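Side-chain contacts in putative oxidoreductase (Klebsiella pneumoniae subsp. pneumoniae MGH 78578, PDB 3E82), which probably works as an NAD(P)-dependent oxidoreductase of the Gfo/Idh/MocA family, with its exact substrate and reaction not established: residues N6-A11 against L305-L310; N201-R206 against N212-V217; A333-S336 against V342-L345. One frame throughout, in Å; residues are numbered along the deposited sequence.

Contact 1: residues N6-A11 against L305-L310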
loop_
_atom_site.group_PDB
_atom_site.type_symbol
_atom_site.label_atom_id
_atom_site.label_comp_id
_atom_site.label_asym_id
_atom_site.label_seq_id
_atom_site.Cartn_x
_atom_site.Cartn_y
_atom_site.Cartn_z
ATOM N N ASN B 6 45.506 10.093 -20.778
ATOM C CA ASN B 6 44.740 11.064 -20.002
ATOM C C ASN B 6 43.293 10.666 -19.720
ATOM O O ASN B 6 42.524 11.448 -19.153
ATOM C CB ASN B 6 44.778 12.428 -20.708
ATOM C CG ASN B 6 44.101 12.403 -22.060
ATOM O OD1 ASN B 6 44.034 11.363 -22.714
ATOM N ND2 ASN B 6 43.612 13.558 -22.498
ATOM N N THR B 7 42.924 9.452 -20.111
ATOM C CA THR B 7 41.567 8.971 -19.882
ATOM C C THR B 7 41.530 7.854 -18.849
ATOM O O THR B 7 42.559 7.261 -18.502
ATOM C CB THR B 7 40.932 8.422 -21.178
ATOM O OG1 THR B 7 41.826 7.477 -21.780
ATOM C CG2 THR B 7 40.644 9.538 -22.158
ATOM N N ILE B 8 40.329 7.581 -18.349
ATOM C CA ILE B 8 40.131 6.510 -17.390
ATOM C C ILE B 8 39.809 5.310 -18.280
ATOM O O ILE B 8 38.712 5.204 -18.840
ATOM C CB ILE B 8 38.957 6.833 -16.426
ATOM C CG1 ILE B 8 39.357 8.000 -15.520
ATOM C CG2 ILE B 8 38.615 5.626 -15.578
ATOM C CD1 ILE B 8 38.241 8.502 -14.616
ATOM N N ASN B 9 40.787 4.425 -18.432
ATOM C CA ASN B 9 40.615 3.260 -19.292
ATOM C C ASN B 9 39.875 2.116 -18.609
ATOM O O ASN B 9 40.300 1.576 -17.584
ATOM C CB ASN B 9 41.980 2.848 -19.839
ATOM C CG ASN B 9 42.666 4.007 -20.562
ATOM O OD1 ASN B 9 42.036 4.705 -21.367
ATOM N ND2 ASN B 9 43.947 4.226 -20.271
ATOM N N ILE B 10 38.749 1.757 -19.215
ATOM C CA ILE B 10 37.853 0.740 -18.688
ATOM C C ILE B 10 37.815 -0.602 -19.417
ATOM O O ILE B 10 37.938 -0.679 -20.636
ATOM C CB ILE B 10 36.403 1.284 -18.686
ATOM C CG1 ILE B 10 36.320 2.576 -17.865
ATOM C CG2 ILE B 10 35.446 0.232 -18.160
ATOM C CD1 ILE B 10 35.032 3.363 -18.103
ATOM N N ALA B 11 37.635 -1.657 -18.635
ATOM C CA ALA B 11 37.466 -2.998 -19.169
ATOM C C ALA B 11 36.056 -3.367 -18.715
ATOM O O ALA B 11 35.773 -3.390 -17.514
ATOM C CB ALA B 11 38.472 -3.959 -18.564
ATOM N N LEU B 305 29.839 11.063 -12.393
ATOM C CA LEU B 305 30.232 11.246 -10.999
ATOM C C LEU B 305 31.340 10.270 -10.588
ATOM O O LEU B 305 32.248 10.630 -9.836
ATOM C CB LEU B 305 29.007 11.109 -10.090
ATOM C CG LEU B 305 27.944 12.207 -10.276
ATOM C CD1 LEU B 305 26.713 11.889 -9.438
ATOM C CD2 LEU B 305 28.524 13.567 -9.867
ATOM N N ILE B 306 31.277 9.036 -11.086
ATOM C CA ILE B 306 32.316 8.057 -10.771
ATOM C C ILE B 306 33.616 8.602 -11.374
ATOM O O ILE B 306 34.694 8.497 -10.779
ATOM C CB ILE B 306 32.002 6.677 -11.398
ATOM C CG1 ILE B 306 30.951 5.929 -10.553
ATOM C CG2 ILE B 306 33.293 5.889 -11.579
ATOM C CD1 ILE B 306 31.452 5.395 -9.212
ATOM N N ARG B 307 33.496 9.174 -12.568
ATOM C CA ARG B 307 34.632 9.770 -13.268
ATOM C C ARG B 307 35.223 10.857 -12.376
ATOM O O ARG B 307 36.409 10.839 -12.048
ATOM C CB ARG B 307 34.170 10.404 -14.588
ATOM C CG ARG B 307 35.269 11.105 -15.380
ATOM C CD ARG B 307 34.669 11.981 -16.483
ATOM N NE ARG B 307 33.752 12.957 -15.897
ATOM C CZ ARG B 307 32.900 13.711 -16.583
ATOM N NH1 ARG B 307 32.831 13.619 -17.905
ATOM N NH2 ARG B 307 32.103 14.553 -15.933
ATOM N N ASP B 308 34.377 11.798 -11.977
ATOM C CA ASP B 308 34.823 12.896 -11.137
ATOM C C ASP B 308 35.429 12.408 -9.831
ATOM O O ASP B 308 36.419 12.970 -9.346
ATOM C CB ASP B 308 33.664 13.853 -10.864
ATOM C CG ASP B 308 33.161 14.521 -12.130
ATOM O OD1 ASP B 308 33.950 14.598 -13.094
ATOM O OD2 ASP B 308 31.992 14.970 -12.162
ATOM N N ALA B 309 34.846 11.354 -9.266
ATOM C CA ALA B 309 35.353 10.800 -8.022
ATOM C C ALA B 309 36.748 10.209 -8.250
ATOM O O ALA B 309 37.635 10.358 -7.410
ATOM C CB ALA B 309 34.399 9.737 -7.492
ATOM N N LEU B 310 36.941 9.540 -9.385
ATOM C CA LEU B 310 38.244 8.947 -9.696
ATOM C C LEU B 310 39.298 10.024 -9.916
ATOM O O LEU B 310 40.478 9.823 -9.623
ATOM C CB LEU B 310 38.152 8.064 -10.945
ATOM C CG LEU B 310 37.336 6.782 -10.772
ATOM C CD1 LEU B 310 37.328 5.988 -12.074
ATOM C CD2 LEU B 310 37.931 5.957 -9.642
#

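Contact 2: residues N201-R206 against N212-V217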
loop_
_atom_site.group_PDB
_atom_site.type_symbol
_atom_site.label_atom_id
_atom_site.label_comp_id
_atom_site.label_asym_id
_atom_site.label_seq_id
_atom_site.Cartn_x
_atom_site.Cartn_y
_atom_site.Cartn_z
ATOM N N ASN B 201 5.769 -8.593 3.024
ATOM C CA ASN B 201 4.752 -9.563 2.636
ATOM C C ASN B 201 5.070 -9.862 1.174
ATOM O O ASN B 201 4.855 -9.013 0.298
ATOM C CB ASN B 201 3.361 -8.947 2.769
ATOM C CG ASN B 201 2.258 -9.988 2.754
ATOM O OD1 ASN B 201 2.338 -10.997 2.040
ATOM N ND2 ASN B 201 1.216 -9.746 3.534
ATOM N N ILE B 202 5.611 -11.055 0.922
ATOM C CA ILE B 202 6.008 -11.468 -0.427
ATOM C C ILE B 202 5.246 -12.729 -0.853
ATOM O O ILE B 202 5.121 -13.682 -0.084
ATOM C CB ILE B 202 7.551 -11.729 -0.475
ATOM C CG1 ILE B 202 8.298 -10.474 -0.019
ATOM C CG2 ILE B 202 7.995 -12.080 -1.893
ATOM C CD1 ILE B 202 9.802 -10.651 0.075
ATOM N N ALA B 203 4.745 -12.744 -2.082
ATOM C CA ALA B 203 3.974 -13.895 -2.528
ATOM C C ALA B 203 4.030 -14.185 -4.025
ATOM O O ALA B 203 4.463 -13.351 -4.828
ATOM C CB ALA B 203 2.502 -13.719 -2.096
ATOM N N THR B 204 3.568 -15.386 -4.372
ATOM C CA THR B 204 3.487 -15.862 -5.749
ATOM C C THR B 204 1.988 -15.992 -6.010
ATOM O O THR B 204 1.349 -16.925 -5.527
ATOM C CB THR B 204 4.159 -17.248 -5.900
ATOM O OG1 THR B 204 5.534 -17.155 -5.500
ATOM C CG2 THR B 204 4.084 -17.731 -7.347
ATOM N N LEU B 205 1.432 -15.052 -6.769
ATOM C CA LEU B 205 -0.006 -15.037 -7.038
ATOM C C LEU B 205 -0.448 -15.421 -8.451
ATOM O O LEU B 205 -1.562 -15.907 -8.640
ATOM C CB LEU B 205 -0.569 -13.655 -6.693
ATOM C CG LEU B 205 -0.259 -13.123 -5.287
ATOM C CD1 LEU B 205 -0.823 -11.717 -5.143
ATOM C CD2 LEU B 205 -0.853 -14.058 -4.234
ATOM N N ARG B 206 0.394 -15.193 -9.450
ATOM C CA ARG B 206 -0.003 -15.550 -10.808
ATOM C C ARG B 206 -0.177 -17.054 -10.944
ATOM O O ARG B 206 0.559 -17.838 -10.342
ATOM C CB ARG B 206 1.024 -15.062 -11.832
ATOM C CG ARG B 206 0.945 -13.574 -12.129
ATOM C CD ARG B 206 2.050 -13.161 -13.062
ATOM N NE ARG B 206 3.351 -13.578 -12.556
ATOM C CZ ARG B 206 4.479 -13.493 -13.250
ATOM N NH1 ARG B 206 4.463 -13.003 -14.485
ATOM N NH2 ARG B 206 5.620 -13.901 -12.713
ATOM N N ASN B 212 8.132 -15.407 -6.559
ATOM C CA ASN B 212 7.291 -14.315 -6.075
ATOM C C ASN B 212 7.071 -13.278 -7.167
ATOM O O ASN B 212 8.004 -12.909 -7.885
ATOM C CB ASN B 212 7.893 -13.671 -4.803
ATOM C CG ASN B 212 9.110 -12.774 -5.075
ATOM O OD1 ASN B 212 8.975 -11.651 -5.563
ATOM N ND2 ASN B 212 10.303 -13.265 -4.731
ATOM N N ASP B 213 5.824 -12.838 -7.315
ATOM C CA ASP B 213 5.464 -11.836 -8.318
ATOM C C ASP B 213 4.641 -10.717 -7.680
ATOM O O ASP B 213 4.017 -9.916 -8.373
ATOM C CB ASP B 213 4.659 -12.473 -9.460
ATOM C CG ASP B 213 3.495 -13.311 -8.959
ATOM O OD1 ASP B 213 2.985 -13.043 -7.849
ATOM O OD2 ASP B 213 3.077 -14.235 -9.683
ATOM N N TRP B 214 4.635 -10.682 -6.354
ATOM C CA TRP B 214 3.911 -9.665 -5.608
ATOM C C TRP B 214 4.724 -9.414 -4.351
ATOM O O TRP B 214 4.968 -10.332 -3.565
ATOM C CB TRP B 214 2.518 -10.170 -5.233
ATOM C CG TRP B 214 1.609 -9.137 -4.606
ATOM C CD1 TRP B 214 0.693 -8.344 -5.251
ATOM C CD2 TRP B 214 1.461 -8.862 -3.209
ATOM N NE1 TRP B 214 -0.021 -7.608 -4.340
ATOM C CE2 TRP B 214 0.428 -7.905 -3.078
ATOM C CE3 TRP B 214 2.096 -9.334 -2.052
ATOM C CZ2 TRP B 214 0.015 -7.413 -1.837
ATOM C CZ3 TRP B 214 1.686 -8.844 -0.816
ATOM C CH2 TRP B 214 0.654 -7.893 -0.720
ATOM N N ALA B 215 5.157 -8.177 -4.169
ATOM C CA ALA B 215 5.941 -7.835 -2.996
ATOM C C ALA B 215 5.437 -6.520 -2.450
ATOM O O ALA B 215 5.394 -5.507 -3.151
ATOM C CB ALA B 215 7.413 -7.733 -3.354
ATOM N N HIS B 216 5.046 -6.553 -1.189
ATOM C CA HIS B 216 4.535 -5.380 -0.524
ATOM C C HIS B 216 5.364 -5.207 0.735
ATOM O O HIS B 216 5.211 -5.958 1.700
ATOM C CB HIS B 216 3.068 -5.600 -0.189
ATOM C CG HIS B 216 2.355 -4.346 0.181
ATOM N ND1 HIS B 216 2.003 -4.052 1.477
ATOM C CD2 HIS B 216 2.004 -3.272 -0.560
ATOM C CE1 HIS B 216 1.468 -2.847 1.519
ATOM N NE2 HIS B 216 1.456 -2.351 0.296
ATOM N N VAL B 217 6.238 -4.204 0.718
ATOM C CA VAL B 217 7.146 -3.945 1.828
ATOM C C VAL B 217 6.991 -2.560 2.431
ATOM O O VAL B 217 6.913 -1.566 1.712
ATOM C CB VAL B 217 8.603 -4.110 1.359
ATOM C CG1 VAL B 217 9.570 -3.772 2.485
ATOM C CG2 VAL B 217 8.810 -5.535 0.851
#

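Contact 3: residues A333-S336 against V342-L345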
loop_
_atom_site.group_PDB
_atom_site.type_symbol
_atom_site.label_atom_id
_atom_site.label_comp_id
_atom_site.label_asym_id
_atom_site.label_seq_id
_atom_site.Cartn_x
_atom_site.Cartn_y
_atom_site.Cartn_z
ATOM N N ALA B 333 13.316 -7.609 4.659
ATOM C CA ALA B 333 11.952 -7.768 4.143
ATOM C C ALA B 333 11.624 -9.243 3.957
ATOM O O ALA B 333 10.505 -9.679 4.231
ATOM C CB ALA B 333 11.789 -7.031 2.807
ATOM N N VAL B 334 12.604 -10.006 3.482
ATOM C CA VAL B 334 12.401 -11.431 3.261
ATOM C C VAL B 334 12.248 -12.161 4.594
ATOM O O VAL B 334 11.426 -13.066 4.715
ATOM C CB VAL B 334 13.571 -12.049 2.442
ATOM C CG1 VAL B 334 13.410 -13.569 2.360
ATOM C CG2 VAL B 334 13.581 -11.455 1.032
ATOM N N ARG B 335 13.027 -11.770 5.596
ATOM C CA ARG B 335 12.913 -12.411 6.903
ATOM C C ARG B 335 11.538 -12.121 7.494
ATOM O O ARG B 335 10.906 -12.991 8.088
ATOM C CB ARG B 335 13.969 -11.886 7.870
ATOM C CG ARG B 335 15.377 -12.350 7.608
ATOM C CD ARG B 335 16.198 -12.159 8.869
ATOM N NE ARG B 335 16.299 -10.755 9.262
ATOM C CZ ARG B 335 17.123 -9.882 8.692
ATOM N NH1 ARG B 335 17.913 -10.270 7.705
ATOM N NH2 ARG B 335 17.170 -8.627 9.117
ATOM N N SER B 336 11.089 -10.883 7.349
ATOM C CA SER B 336 9.787 -10.481 7.868
ATOM C C SER B 336 8.693 -11.276 7.161
ATOM O O SER B 336 7.741 -11.748 7.781
ATOM C CB SER B 336 9.572 -8.988 7.627
ATOM O OG SER B 336 8.276 -8.588 8.023
ATOM N N VAL B 342 8.157 -8.251 12.265
ATOM C CA VAL B 342 8.803 -7.002 11.858
ATOM C C VAL B 342 10.300 -7.188 12.093
ATOM O O VAL B 342 10.708 -7.834 13.064
ATOM C CB VAL B 342 8.277 -5.797 12.688
ATOM C CG1 VAL B 342 9.137 -4.578 12.450
ATOM C CG2 VAL B 342 6.828 -5.476 12.276
ATOM N N GLN B 343 11.121 -6.628 11.210
ATOM C CA GLN B 343 12.568 -6.806 11.317
ATOM C C GLN B 343 13.374 -5.514 11.384
ATOM O O GLN B 343 12.937 -4.468 10.907
ATOM C CB GLN B 343 13.063 -7.627 10.116
ATOM C CG GLN B 343 12.380 -8.975 9.896
ATOM C CD GLN B 343 12.795 -10.022 10.921
ATOM O OE1 GLN B 343 13.959 -10.086 11.318
ATOM N NE2 GLN B 343 11.849 -10.854 11.342
ATOM N N THR B 344 14.564 -5.591 11.976
ATOM C CA THR B 344 15.459 -4.437 12.054
ATOM C C THR B 344 16.600 -4.753 11.084
ATOM O O THR B 344 16.691 -5.879 10.605
ATOM C CB THR B 344 15.984 -4.216 13.500
ATOM O OG1 THR B 344 16.463 -5.451 14.047
ATOM C CG2 THR B 344 14.869 -3.680 14.389
ATOM N N LEU B 345 17.454 -3.786 10.764
ATOM C CA LEU B 345 18.540 -4.042 9.809
ATOM C C LEU B 345 19.820 -4.574 10.453
ATOM O O LEU B 345 20.212 -4.136 11.536
ATOM C CB LEU B 345 18.871 -2.771 9.021
ATOM C CG LEU B 345 17.706 -1.995 8.397
ATOM C CD1 LEU B 345 18.262 -0.866 7.544
ATOM C CD2 LEU B 345 16.845 -2.923 7.547
#

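Contact 1: residues N6-A11 against L305-L310
I8, the first residue of strand 8-13, reaches across to the last turn of helix 300-310 and touches R307 and L310 there. Just before it, T7 OG1 is hydrogen-bonded to N9 OD1. I8 points toward the helix and carries the contact with both branches. With CG1 anti to its own carbonyl carbon (chi1 -68°) and the chain then extended, CD1 is carried furthest out and comes to rest 3.7 Å from L310 CD1. The same I8 CD1 lies 3.7 Å from L310 CB, so it sits alongside the base of the leucine as well as its branch. The second branch, I8 CG2, also meets L310 CD1, at 3.8 Å. R307 meets I8 CD1 with its carbonyl oxygen, R307 O at 3.9 Å, and with R307 CG at 4.0 Å. The R307 chain bends at chi3; R307 NH1 bonds to the carbonyl of P31 and R307 NE forms a 3.3 Å salt bridge with D308 OD1. No hydrogen bond joins the two segments; the join is small and mostly apolar. Around it, I8 also packs on L33 of strand 33-39, R307 reaches that same leucine, and L70 of strand 70-73 lies against both I8 and L310, so helix 300-310 rests against the N-terminal ends of three neighbouring inner strands of the parallel Rossmann sheet.

Contact 2: residues N201-R206 against N212-V217
A beta hairpin brings N201-R206 and N212-V217 together antiparallel, with a classic beta bulge where D213 and W214 both face A203. The register is set by N201 with H216 and A203 with W214 as hydrogen-bonded pairs, with I202 and A215 a non-hydrogen-bonded pair between them. At the bulge A203 O takes D213 N at 2.9 Å and, weakly, W214 N. Beyond it the carboxylate of D213 gathers the turn. Its CG stands between the backbone N and the carbonyl carbon (chi1 50°), which swings both oxygens toward L205 and R206. D213 OD1 receives L205 N at 2.8 Å, almost straight at 178°, on its syn side. D213 OD2 takes two donors from the same face of its plane: R206 N at 2.9 Å on the syn side and R206 NE at 3.0 Å on the anti side. The latter is a salt bridge made at the guanidinium edge, the two planes 71° apart; R206 NH1 goes on to the carbonyl of R159. L205 lays CD1 over the indole face, a CH-pi contact 3.9 Å from the centroid of the W214 five-membered ring. The amide of N201 approaches the far edge of the indole nearly upright to it, OD1 3.6 Å from W214 CZ3, while that oxygen accepts from K225 of the second subunit. On the other side of the sheet, the one carrying I202 and A215, I202 CG2 lies 3.3 Å from N212 CB. Strand 197-203 borders the mixed sheet within this chain and strand 225-231 follows beyond 214-220; helices 176-192 and 320-339 cover the I202 face, whereas the N201 and W214 face meets the second subunit.

Contact 3: residues A333-S336 against V342-L345
R335 and Q343 are joined by a hydrogen bond, R335 NE to Q343 OE1 at 3.2 Å. On the arginine side the oxygen lies in the guanidinium plane and the N-H points well at it, at 162°. On the glutamine side the donor comes from above the carbonyl plane, 50° out of it, and the two flat groups stand steeply, 80° apart. Along the same guanidinium edge R335 NH2 comes within 3.2 Å of T344 O. The packing is made by Q343 CG and by the amide carbon CD. The glutamine chain bends at chi2, folding the amide back over the helix: Q343 CG lies 3.6 Å from S336 CB and 3.4 Å from S336 N, while Q343 CD is 3.8 Å from R335 CB. Other polar ends are engaged outside the pair, with Q343 NE2 bonded to the carbonyl of M341 and S336 OG to G200 N and M341 O. One glutamine therefore ties the returning chain to the end of helix 320-339 through both its stem and its amide. Because OE1 is met above its plane, the bond probably adds less hold than its straight N-H suggests.

How the contacts relate
Contact 1 stands apart from the other two, its centre 39 Å from that of contact 2 and 37 Å from that of contact 3, across the centre of the chain. It brings the first strand of the Rossmann sheet against helix 300-310, so residues far apart in sequence join the nucleotide-binding fold to the C-terminal part. Contact 2 comes between its two segments in the chain; contact 3 follows later. These last two are neighbours, with centres 15 Å apart, and meet where V217 packs on A333 and I202 on V334, setting the outer hairpin of the mixed sheet on helix 320-339. Both also reach toward the second subunit.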